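Local coordinates for uncharacterized protein (Bacteroides fragilis, PDB 3EWL) that is of unknown function but has a C-terminal thioredoxin-like domain, the part modelled here, whose CxxC motif suggests a role in thiol-disulfide chemistry, at residues A[105-109]-A[110-114]; A[72-75]-A[76-79]; A[37-40]-A[41-44]; A[43-46]-A[47-51]. All coordinates share one frame; numbering follows the deposited sequence. Where two conformers were deposited one is given.

How the interactions relate
Interactions 1 and 3 meet at the probable redox site of this thioredoxin-like domain, and the other two adjoin them. Interaction 3 holds the CxxC pair at the start of helix 40-50, and interaction 1 supplies the cis-proline loop facing it: Thr110 OG1 lies 3.1 Å from Cys39 SG, and Pro111 N lies 3.5 Å from Cys42 SG. Interaction 4 continues the same helix, sharing Arg43 and Lys44 with interaction 3, and reaches the central sheet where Phe45 CE1 meets Ile113 CD1 of interaction 1 at 3.4 Å. Interaction 2 begins another helix; Trp78 N sits 3.8 Å from Pro37 CG of interaction 3, while the centres of interactions 2 and 4 are about 21 Å apart.

Interaction 1 (A[105-109]-A[110-114]); sequences YDIRA and TPTIY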
loop_
_atom_site.group_PDB
_atom_site.type_symbol
_atom_site.label_atom_id
_atom_site.label_comp_id
_atom_site.label_asym_id
_atom_site.label_seq_id
_atom_site.Cartn_x
_atom_site.Cartn_y
_atom_site.Cartn_z
ATOM N N TYR A 105 -6.676 -9.381 4.072
ATOM C CA TYR A 105 -6.073 -9.536 2.738
ATOM C C TYR A 105 -5.248 -10.783 2.784
ATOM O O TYR A 105 -4.725 -11.107 3.821
ATOM C CB TYR A 105 -5.191 -8.358 2.387
ATOM C CG TYR A 105 -6.013 -7.083 2.227
ATOM C CD1 TYR A 105 -6.383 -6.631 0.963
ATOM C CD2 TYR A 105 -6.427 -6.337 3.375
ATOM C CE1 TYR A 105 -7.166 -5.440 0.810
ATOM C CE2 TYR A 105 -7.199 -5.146 3.241
ATOM C CZ TYR A 105 -7.566 -4.706 1.955
ATOM O OH TYR A 105 -8.330 -3.546 1.812
ATOM N N ASP A 106 -5.158 -11.485 1.658
ATOM C CA ASP A 106 -4.323 -12.691 1.564
ATOM C C ASP A 106 -2.898 -12.225 1.264
ATOM O O ASP A 106 -2.501 -12.033 0.094
ATOM C CB ASP A 106 -4.840 -13.644 0.483
ATOM C CG ASP A 106 -4.024 -14.973 0.410
ATOM O OD1 ASP A 106 -3.252 -15.289 1.351
ATOM O OD2 ASP A 106 -4.152 -15.690 -0.610
ATOM N N ILE A 107 -2.140 -11.966 2.314
ATOM C CA ILE A 107 -0.793 -11.411 2.086
ATOM C C ILE A 107 0.159 -12.624 2.041
ATOM O O ILE A 107 0.772 -12.997 3.063
ATOM C CB ILE A 107 -0.434 -10.291 3.120
ATOM C CG1 ILE A 107 -1.338 -9.066 2.902
ATOM C CG2 ILE A 107 1.058 -9.886 3.060
ATOM C CD1 ILE A 107 -1.462 -8.180 4.107
ATOM N N ARG A 108 0.232 -13.241 0.855
ATOM C CA ARG A 108 0.996 -14.478 0.630
ATOM C C ARG A 108 2.491 -14.284 0.848
ATOM O O ARG A 108 3.198 -15.242 1.081
ATOM C CB ARG A 108 0.856 -14.974 -0.812
ATOM C CG ARG A 108 -0.526 -15.029 -1.369
ATOM C CD ARG A 108 -0.469 -15.752 -2.727
ATOM N NE ARG A 108 0.100 -15.007 -3.868
ATOM C CZ ARG A 108 1.201 -15.347 -4.558
ATOM N NH1 ARG A 108 1.585 -14.605 -5.594
ATOM N NH2 ARG A 108 1.926 -16.411 -4.238
ATOM N N ALA A 109 2.955 -13.046 0.717
ATOM C CA ALA A 109 4.378 -12.716 0.588
ATOM C C ALA A 109 4.497 -11.199 0.710
ATOM O O ALA A 109 3.480 -10.498 0.636
ATOM C CB ALA A 109 4.921 -13.171 -0.763
ATOM N N THR A 110 5.715 -10.689 0.926
ATOM C CA THR A 110 5.925 -9.236 0.878
ATOM C C THR A 110 6.857 -8.983 -0.253
ATOM O O THR A 110 7.893 -9.617 -0.329
ATOM C CB THR A 110 6.484 -8.634 2.191
ATOM O OG1 THR A 110 7.750 -9.224 2.501
ATOM C CG2 THR A 110 5.538 -8.872 3.339
ATOM N N PRO A 111 6.510 -8.044 -1.144
ATOM C CA PRO A 111 5.325 -7.164 -1.159
ATOM C C PRO A 111 4.107 -7.894 -1.721
ATOM O O PRO A 111 4.250 -8.831 -2.474
ATOM C CB PRO A 111 5.738 -6.035 -2.113
ATOM C CG PRO A 111 6.708 -6.716 -3.105
ATOM C CD PRO A 111 7.448 -7.755 -2.260
ATOM N N THR A 112 2.919 -7.509 -1.292
ATOM C CA THR A 112 1.703 -7.872 -2.010
ATOM C C THR A 112 1.009 -6.525 -2.338
ATOM O O THR A 112 0.867 -5.632 -1.494
ATOM C CB THR A 112 0.764 -8.749 -1.138
ATOM O OG1 THR A 112 1.426 -9.976 -0.754
ATOM C CG2 THR A 112 -0.575 -9.058 -1.872
ATOM N N ILE A 113 0.558 -6.396 -3.567
ATOM C CA ILE A 113 0.050 -5.152 -4.034
ATOM C C ILE A 113 -1.392 -5.356 -4.511
ATOM O O ILE A 113 -1.694 -6.352 -5.219
ATOM C CB ILE A 113 0.918 -4.681 -5.182
ATOM C CG1 ILE A 113 2.358 -4.459 -4.701
ATOM C CG2 ILE A 113 0.388 -3.384 -5.778
ATOM C CD1 ILE A 113 3.387 -5.177 -5.551
ATOM N N TYR A 114 -2.239 -4.392 -4.162
ATOM C CA TYR A 114 -3.593 -4.283 -4.692
ATOM C C TYR A 114 -3.794 -2.888 -5.287
ATOM O O TYR A 114 -3.349 -1.889 -4.715
ATOM C CB TYR A 114 -4.653 -4.504 -3.566
ATOM C CG TYR A 114 -4.784 -5.917 -3.012
ATOM C CD1 TYR A 114 -5.998 -6.610 -3.116
ATOM C CD2 TYR A 114 -3.734 -6.553 -2.362
ATOM C CE1 TYR A 114 -6.153 -7.883 -2.589
ATOM C CE2 TYR A 114 -3.886 -7.851 -1.863
ATOM C CZ TYR A 114 -5.104 -8.499 -1.996
ATOM O OH TYR A 114 -5.319 -9.772 -1.518
HETATM O O HOH W 1 -7.561 -11.153 0.092
#
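Tyr105 drives the edge of its ring into the face of Tyr114. The leading atom is Tyr105 CD1, 3.7 Å from Tyr114 CZ and displaced toward the rim of the ring beneath it. With the two planes 85° apart and the centroids 5.1 Å from each other, this is a T-shaped stack. The far end of Tyr105 is tied elsewhere, its OH bonding to the backbone O of Ala8. Tyr114 OH turns toward the loop backbone, where a water links it to Asp106: the water accepts from Asp106 N at 2.9 Å and lies 3.1 Å from Tyr114 OH.

Farther along, Thr112 points back at the loop. Its OG1 is set opposite its own carbonyl carbon (chi1 -60°), which brings the hydroxyl to Ala109 O as a donor. At 2.5 Å between Thr112 OG1 and Ala109 O the modelled separation is unusually short, so its exact length is doubtful; the donor sits 27° off the carbonyl plane. Ile107 CG2 slants past the same hydroxyl, 3.8 Å from Thr112 OG1.

Two successive inverse gamma turns, centred on Asp106 and Ile107, shape the loop, and the chain then reverses through the cis peptide before Pro111. A cis-proline at this place, facing a CxxC pair, is a hallmark of the thioredoxin fold. Arg108 reaches out to a salt bridge with Asp126. Beyond the proline the chain enters strand 112-116, which runs antiparallel between strands 29-34 and 122-124; Thr112 and Tyr114 pair through their backbones with Phe34 and Leu32, and Pro111 leans on helix 40-50.

Interaction 2 (A[72-75]-A[76-79]); sequences DENR and EEWA
Asn74 O receives Trp78 N at 3.0 Å and Arg75 O receives Ala79 N at 2.9 Å, two i to i+4 backbone bonds that open the first turn of helix 75-82. The first is nearly straight, with an N-H...O angle of 169°. Asn74 takes the N-cap position, although its side chain makes no capping bond. Instead it lies beside Glu77, both pointing the same way, and its ND2 touches Glu77 CB at 3.6 Å. The amide and carboxylate planes are 46° apart.

This helix carries the chain from strand 64-70 to the parallel, adjacent strand 90-93, the beta-alpha-beta crossover at one edge of the thioredoxin-like sheet. On its inner side, Trp78 has CG anti to the backbone N (chi1 168°), a setting that takes the indole off toward the sheet, where it meets the rings of Tyr70 and Trp93. The edge of the indole still skirts Arg75: Trp78 CE3 is 3.5 Å from Arg75 O, and the oxygen lies in the ring plane. Ala79 CB approaches that same Arg75 O at 3.4 Å. Before the helix, Asp72 makes a salt bridge with Arg100.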
loop_
_atom_site.group_PDB
_atom_site.type_symbol
_atom_site.label_atom_id
_atom_site.label_comp_id
_atom_site.label_asym_id
_atom_site.label_seq_id
_atom_site.Cartn_x
_atom_site.Cartn_y
_atom_site.Cartn_z
ATOM N N ASP A 72 2.449 -6.741 10.429
ATOM C CA ASP A 72 2.942 -7.643 11.480
ATOM C C ASP A 72 3.329 -6.906 12.765
ATOM O O ASP A 72 2.786 -5.801 13.011
ATOM C CB ASP A 72 3.969 -8.628 10.913
ATOM C CG ASP A 72 3.332 -9.524 9.820
ATOM O OD1 ASP A 72 2.278 -10.120 10.129
ATOM O OD2 ASP A 72 3.815 -9.600 8.653
ATOM N N GLU A 73 4.199 -7.489 13.594
ATOM C CA GLU A 73 4.284 -7.037 14.997
ATOM C C GLU A 73 5.555 -6.320 15.436
ATOM O O GLU A 73 5.620 -5.743 16.538
ATOM C CB GLU A 73 3.964 -8.198 15.931
ATOM C CG GLU A 73 2.480 -8.187 16.312
ATOM C CD GLU A 73 2.009 -9.473 16.949
ATOM O OE1 GLU A 73 2.744 -10.041 17.794
ATOM O OE2 GLU A 73 0.886 -9.915 16.603
ATOM N N ASN A 74 6.561 -6.339 14.563
ATOM C CA ASN A 74 7.808 -5.588 14.786
ATOM C C ASN A 74 7.683 -4.084 14.593
ATOM O O ASN A 74 8.307 -3.522 13.681
ATOM C CB ASN A 74 8.877 -6.061 13.823
ATOM C CG ASN A 74 9.807 -6.996 14.442
ATOM O OD1 ASN A 74 9.393 -8.077 14.919
ATOM N ND2 ASN A 74 11.109 -6.619 14.464
ATOM N N ARG A 75 6.916 -3.432 15.471
ATOM C CA ARG A 75 6.684 -1.974 15.394
ATOM C C ARG A 75 7.973 -1.091 15.461
ATOM O O ARG A 75 8.011 -0.042 14.815
ATOM C CB ARG A 75 5.647 -1.516 16.445
ATOM C CG ARG A 75 6.177 -1.348 17.833
ATOM C CD ARG A 75 5.494 -0.118 18.451
ATOM N NE ARG A 75 4.471 -0.499 19.407
ATOM C CZ ARG A 75 3.502 0.284 19.882
ATOM N NH1 ARG A 75 2.647 -0.244 20.751
ATOM N NH2 ARG A 75 3.344 1.548 19.487
ATOM N N GLU A 76 8.988 -1.526 16.223
ATOM C CA GLU A 76 10.250 -0.792 16.367
ATOM C C GLU A 76 11.032 -0.754 15.069
ATOM O O GLU A 76 11.379 0.321 14.599
ATOM C CB GLU A 76 11.114 -1.311 17.536
ATOM C CG GLU A 76 10.400 -1.148 18.874
ATOM C CD GLU A 76 11.322 -1.240 20.090
ATOM O OE1 GLU A 76 11.203 -2.255 20.805
ATOM O OE2 GLU A 76 12.158 -0.314 20.337
ATOM N N GLU A 77 11.264 -1.922 14.474
ATOM C CA GLU A 77 11.900 -2.036 13.168
ATOM C C GLU A 77 11.118 -1.301 12.045
ATOM O O GLU A 77 11.698 -0.618 11.208
ATOM C CB GLU A 77 11.995 -3.512 12.816
ATOM C CG GLU A 77 13.155 -3.876 11.915
ATOM C CD GLU A 77 14.267 -4.654 12.659
ATOM O OE1 GLU A 77 15.056 -4.021 13.420
ATOM O OE2 GLU A 77 14.358 -5.906 12.470
ATOM N N TRP A 78 9.798 -1.496 12.027
ATOM C CA TRP A 78 8.886 -0.756 11.148
ATOM C C TRP A 78 9.119 0.756 11.206
ATOM O O TRP A 78 9.377 1.390 10.196
ATOM C CB TRP A 78 7.430 -1.023 11.557
ATOM C CG TRP A 78 6.491 -0.049 10.849
ATOM C CD1 TRP A 78 6.189 -0.041 9.535
ATOM C CD2 TRP A 78 5.810 1.077 11.426
ATOM N NE1 TRP A 78 5.375 1.023 9.236
ATOM C CE2 TRP A 78 5.101 1.709 10.386
ATOM C CE3 TRP A 78 5.724 1.608 12.727
ATOM C CZ2 TRP A 78 4.306 2.844 10.593
ATOM C CZ3 TRP A 78 4.944 2.753 12.931
ATOM C CH2 TRP A 78 4.244 3.350 11.870
ATOM N N ALA A 79 9.026 1.316 12.410
ATOM C CA ALA A 79 9.244 2.756 12.628
ATOM C C ALA A 79 10.635 3.261 12.176
ATOM O O ALA A 79 10.752 4.276 11.471
ATOM C CB ALA A 79 9.010 3.095 14.087
#

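Interaction 3 (A[37-40]-A[41-44]); sequences PDCS and NCRK
Asn41 CB packs 3.9 Å from Cys39 SG at the start of helix 40-50, where Cys39, Ser40, Asn41 and Cys42 form a CxxC motif of thioredoxin type. In thioredoxins this is the redox-active site, a role that remains an inference here. Cys39 is the N-cap residue, with SG swung anti to its backbone N (chi1 175°), which puts the sulfur within reach of Cys42 N.

Next comes Cys42, whose backbone N gives a weak capping bond to Cys39 SG at 3.3 Å and another weak one to Cys39 O. The two sulfurs, Cys39 SG and Cys42 SG, are 3.1 Å apart: close neighbours, but too far for a disulfide, and modelled as free thiols.

Arg43 N bonds to Cys39 O at 3.2 Å, in the carbonyl plane and nearly straight at 166°. Its side chain bends at chi2 and chi3 and curls back along the helix start, bringing a face of the guanidinium over Cys39 O. A water at the guanidinium edge accepts from both Arg43 NH2 and Cys39 N, each at 2.9 Å. Outside the pair of segments, Asp36 O and the carboxylate of Glu46 also hold this group.

Lys44 closes the turn with its N bonded to Ser40 O at 3.0 Å, and its CG crowds that same Ser40 O at 3.1 Å.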
loop_
_atom_site.group_PDB
_atom_site.type_symbol
_atom_site.label_atom_id
_atom_site.label_comp_id
_atom_site.label_asym_id
_atom_site.label_seq_id
_atom_site.Cartn_x
_atom_site.Cartn_y
_atom_site.Cartn_z
ATOM N N PRO A 37 9.559 -4.285 6.800
ATOM C CA PRO A 37 10.718 -3.406 6.844
ATOM C C PRO A 37 12.024 -4.120 6.496
ATOM O O PRO A 37 13.009 -3.449 6.151
ATOM C CB PRO A 37 10.760 -2.928 8.309
ATOM C CG PRO A 37 9.869 -3.884 9.076
ATOM C CD PRO A 37 8.868 -4.375 8.106
ATOM N N ASP A 38 12.049 -5.451 6.618
ATOM C CA ASP A 38 13.245 -6.224 6.252
ATOM C C ASP A 38 12.929 -7.137 5.074
ATOM O O ASP A 38 12.663 -8.326 5.236
ATOM C CB ASP A 38 13.797 -7.018 7.452
ATOM C CG ASP A 38 15.033 -7.863 7.084
ATOM O OD1 ASP A 38 15.662 -7.626 6.017
ATOM O OD2 ASP A 38 15.371 -8.765 7.874
ATOM N N CYS A 39 12.920 -6.580 3.882
ATOM C CA CYS A 39 12.472 -7.344 2.727
ATOM C C CYS A 39 13.057 -6.737 1.489
ATOM O O CYS A 39 12.564 -5.713 1.036
ATOM C CB CYS A 39 10.943 -7.281 2.632
ATOM S SG CYS A 39 10.301 -8.078 1.143
ATOM N N SER A 40 14.080 -7.380 0.931
ATOM C CA SER A 40 14.744 -6.887 -0.284
ATOM C C SER A 40 13.802 -6.805 -1.507
ATOM O O SER A 40 13.969 -5.920 -2.388
ATOM C CB SER A 40 15.971 -7.735 -0.606
ATOM O OG SER A 40 15.583 -9.044 -0.967
ATOM N N ASN A 41 12.807 -7.696 -1.554
ATOM C CA ASN A 41 11.815 -7.592 -2.614
ATOM C C ASN A 41 10.968 -6.315 -2.487
ATOM O O ASN A 41 10.551 -5.728 -3.493
ATOM C CB ASN A 41 10.918 -8.816 -2.667
ATOM C CG ASN A 41 11.612 -10.024 -3.318
ATOM O OD1 ASN A 41 12.551 -9.885 -4.108
ATOM N ND2 ASN A 41 11.171 -11.201 -2.955
ATOM N N CYS A 42 10.706 -5.897 -1.253
ATOM C CA CYS A 42 9.950 -4.650 -1.045
ATOM C C CYS A 42 10.800 -3.457 -1.518
ATOM O O CYS A 42 10.335 -2.643 -2.309
ATOM C CB CYS A 42 9.522 -4.508 0.418
ATOM S SG CYS A 42 8.261 -5.792 0.932
ATOM N N ARG A 43 12.063 -3.407 -1.084
ATOM C CA ARG A 43 13.003 -2.359 -1.498
ATOM C C ARG A 43 13.105 -2.250 -3.024
ATOM O O ARG A 43 13.052 -1.139 -3.562
ATOM C CB ARG A 43 14.381 -2.586 -0.880
ATOM C CG ARG A 43 14.396 -2.871 0.650
ATOM C CD ARG A 43 13.971 -1.689 1.520
ATOM N NE ARG A 43 12.506 -1.539 1.632
ATOM C CZ ARG A 43 11.738 -2.245 2.455
ATOM N NH1 ARG A 43 10.418 -2.016 2.510
ATOM N NH2 ARG A 43 12.289 -3.180 3.241
ATOM N N LYS A 44 13.228 -3.386 -3.720
ATOM C CA LYS A 44 13.376 -3.357 -5.175
ATOM C C LYS A 44 12.151 -2.810 -5.871
ATOM O O LYS A 44 12.290 -2.033 -6.818
ATOM C CB LYS A 44 13.725 -4.742 -5.768
ATOM C CG LYS A 44 15.067 -5.293 -5.257
ATOM C CD LYS A 44 15.337 -6.777 -5.675
ATOM C CE LYS A 44 15.511 -6.977 -7.229
ATOM N NZ LYS A 44 14.221 -7.281 -7.982
HETATM O O HOH W 2 14.886 -4.500 3.464
#

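Interaction 4 (A[43-46]-A[47-51]); sequences RKFE and KLFAE
Arg43 binds in two directions, its carbonyl O receiving Lys47 N at 2.8 Å while its guanidinium grips the carboxylate of Glu46. That grip is side-on and two-pronged. Arg43 NE meets Glu46 OE2 at 2.9 Å in an essentially straight bond (179°), and Arg43 NH1 reaches the syn lone pair of Glu46 OE1 at 2.6 Å. Both oxygens lie near the guanidinium plane, and the paired bonds should fix the rotation of the two groups; Arg43 NH2 also bonds to Asp36 O. A weaker salt bridge joins Lys47 NZ to Glu51 OE1 at 3.2 Å.

Helix 40-50, which carries the CxxC motif of the thioredoxin-like domain at its N-terminal end, continues regularly through Leu48 N to Lys44 O and Phe49 N to Phe45 O. The next bond, Ala50 N to Glu46 O, is weak at 3.4 Å.

One turn apart, Phe45 and Phe49 both set CG anti to the backbone N (chi1 -177° and -171°) and lean onto the sheet. Phe45 CE2 comes against Phe49 CD1 at 3.8 Å, the rings meeting at a slant. Phe45 continues onto the ring of Phe33 and onto Leu132, Phe49 onto Val66 and the rings of Phe55 and Trp89, and Met129 of helix 129-137 touches both.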
loop_
_atom_site.group_PDB
_atom_site.type_symbol
_atom_site.label_atom_id
_atom_site.label_comp_id
_atom_site.label_asym_id
_atom_site.label_seq_id
_atom_site.Cartn_x
_atom_site.Cartn_y
_atom_site.Cartn_z
ATOM N N ARG A 43 12.063 -3.407 -1.084
ATOM C CA ARG A 43 13.003 -2.359 -1.498
ATOM C C ARG A 43 13.105 -2.250 -3.024
ATOM O O ARG A 43 13.052 -1.139 -3.562
ATOM C CB ARG A 43 14.381 -2.586 -0.880
ATOM C CG ARG A 43 14.396 -2.871 0.650
ATOM C CD ARG A 43 13.971 -1.689 1.520
ATOM N NE ARG A 43 12.506 -1.539 1.632
ATOM C CZ ARG A 43 11.738 -2.245 2.455
ATOM N NH1 ARG A 43 10.418 -2.016 2.510
ATOM N NH2 ARG A 43 12.289 -3.180 3.241
ATOM N N LYS A 44 13.228 -3.386 -3.720
ATOM C CA LYS A 44 13.376 -3.357 -5.175
ATOM C C LYS A 44 12.151 -2.810 -5.871
ATOM O O LYS A 44 12.290 -2.033 -6.818
ATOM C CB LYS A 44 13.725 -4.742 -5.768
ATOM C CG LYS A 44 15.067 -5.293 -5.257
ATOM C CD LYS A 44 15.337 -6.777 -5.675
ATOM C CE LYS A 44 15.511 -6.977 -7.229
ATOM N NZ LYS A 44 14.221 -7.281 -7.982
ATOM N N PHE A 45 10.960 -3.233 -5.432
ATOM C CA PHE A 45 9.719 -2.696 -5.981
ATOM C C PHE A 45 9.656 -1.169 -5.767
ATOM O O PHE A 45 9.320 -0.404 -6.687
ATOM C CB PHE A 45 8.467 -3.372 -5.339
ATOM C CG PHE A 45 7.171 -2.890 -5.935
ATOM C CD1 PHE A 45 6.545 -3.619 -6.945
ATOM C CD2 PHE A 45 6.624 -1.664 -5.560
ATOM C CE1 PHE A 45 5.382 -3.174 -7.525
ATOM C CE2 PHE A 45 5.435 -1.200 -6.149
ATOM C CZ PHE A 45 4.824 -1.952 -7.134
ATOM N N GLU A 46 9.930 -0.747 -4.526
ATOM C CA GLU A 46 9.984 0.674 -4.137
ATOM C C GLU A 46 10.932 1.437 -5.068
ATOM O O GLU A 46 10.567 2.478 -5.577
ATOM C CB GLU A 46 10.441 0.856 -2.675
ATOM C CG GLU A 46 9.437 0.403 -1.626
ATOM C CD GLU A 46 10.098 0.014 -0.274
ATOM O OE1 GLU A 46 9.446 -0.702 0.546
ATOM O OE2 GLU A 46 11.250 0.415 -0.026
ATOM N N LYS A 47 12.123 0.890 -5.308
ATOM C CA LYS A 47 13.110 1.482 -6.214
ATOM C C LYS A 47 12.604 1.591 -7.655
ATOM O O LYS A 47 12.768 2.631 -8.290
ATOM C CB LYS A 47 14.411 0.664 -6.176
ATOM C CG LYS A 47 15.524 1.234 -7.074
ATOM C CD LYS A 47 16.626 0.253 -7.292
ATOM C CE LYS A 47 17.734 0.872 -8.108
ATOM N NZ LYS A 47 17.343 0.919 -9.538
ATOM N N LEU A 48 11.991 0.525 -8.171
ATOM C CA LEU A 48 11.523 0.514 -9.559
ATOM C C LEU A 48 10.342 1.456 -9.755
ATOM O O LEU A 48 10.258 2.151 -10.755
ATOM C CB LEU A 48 11.095 -0.887 -9.995
ATOM C CG LEU A 48 12.114 -1.996 -10.240
ATOM C CD1 LEU A 48 11.366 -3.251 -10.722
ATOM C CD2 LEU A 48 13.179 -1.577 -11.251
ATOM N N PHE A 49 9.416 1.442 -8.793
ATOM C CA PHE A 49 8.238 2.301 -8.837
ATOM C C PHE A 49 8.649 3.766 -9.072
ATOM O O PHE A 49 8.035 4.452 -9.892
ATOM C CB PHE A 49 7.415 2.146 -7.538
ATOM C CG PHE A 49 6.078 2.819 -7.577
ATOM C CD1 PHE A 49 4.929 2.086 -7.888
ATOM C CD2 PHE A 49 5.970 4.195 -7.322
ATOM C CE1 PHE A 49 3.670 2.705 -7.936
ATOM C CE2 PHE A 49 4.731 4.836 -7.358
ATOM C CZ PHE A 49 3.573 4.091 -7.667
ATOM N N ALA A 50 9.708 4.223 -8.382
ATOM C CA ALA A 50 10.144 5.636 -8.415
ATOM C C ALA A 50 10.755 5.994 -9.762
ATOM O O ALA A 50 10.881 7.185 -10.083
ATOM C CB ALA A 50 11.148 5.936 -7.298
ATOM N N GLU A 51 11.169 4.986 -10.537
ATOM C CA GLU A 51 11.688 5.258 -11.882
ATOM C C GLU A 51 10.686 5.046 -13.005
ATOM O O GLU A 51 11.084 4.973 -14.145
ATOM C CB GLU A 51 13.039 4.578 -12.169
ATOM C CG GLU A 51 13.088 3.103 -11.987
ATOM C CD GLU A 51 14.358 2.671 -11.272
ATOM O OE1 GLU A 51 14.783 1.517 -11.411
ATOM O OE2 GLU A 51 14.930 3.485 -10.550
#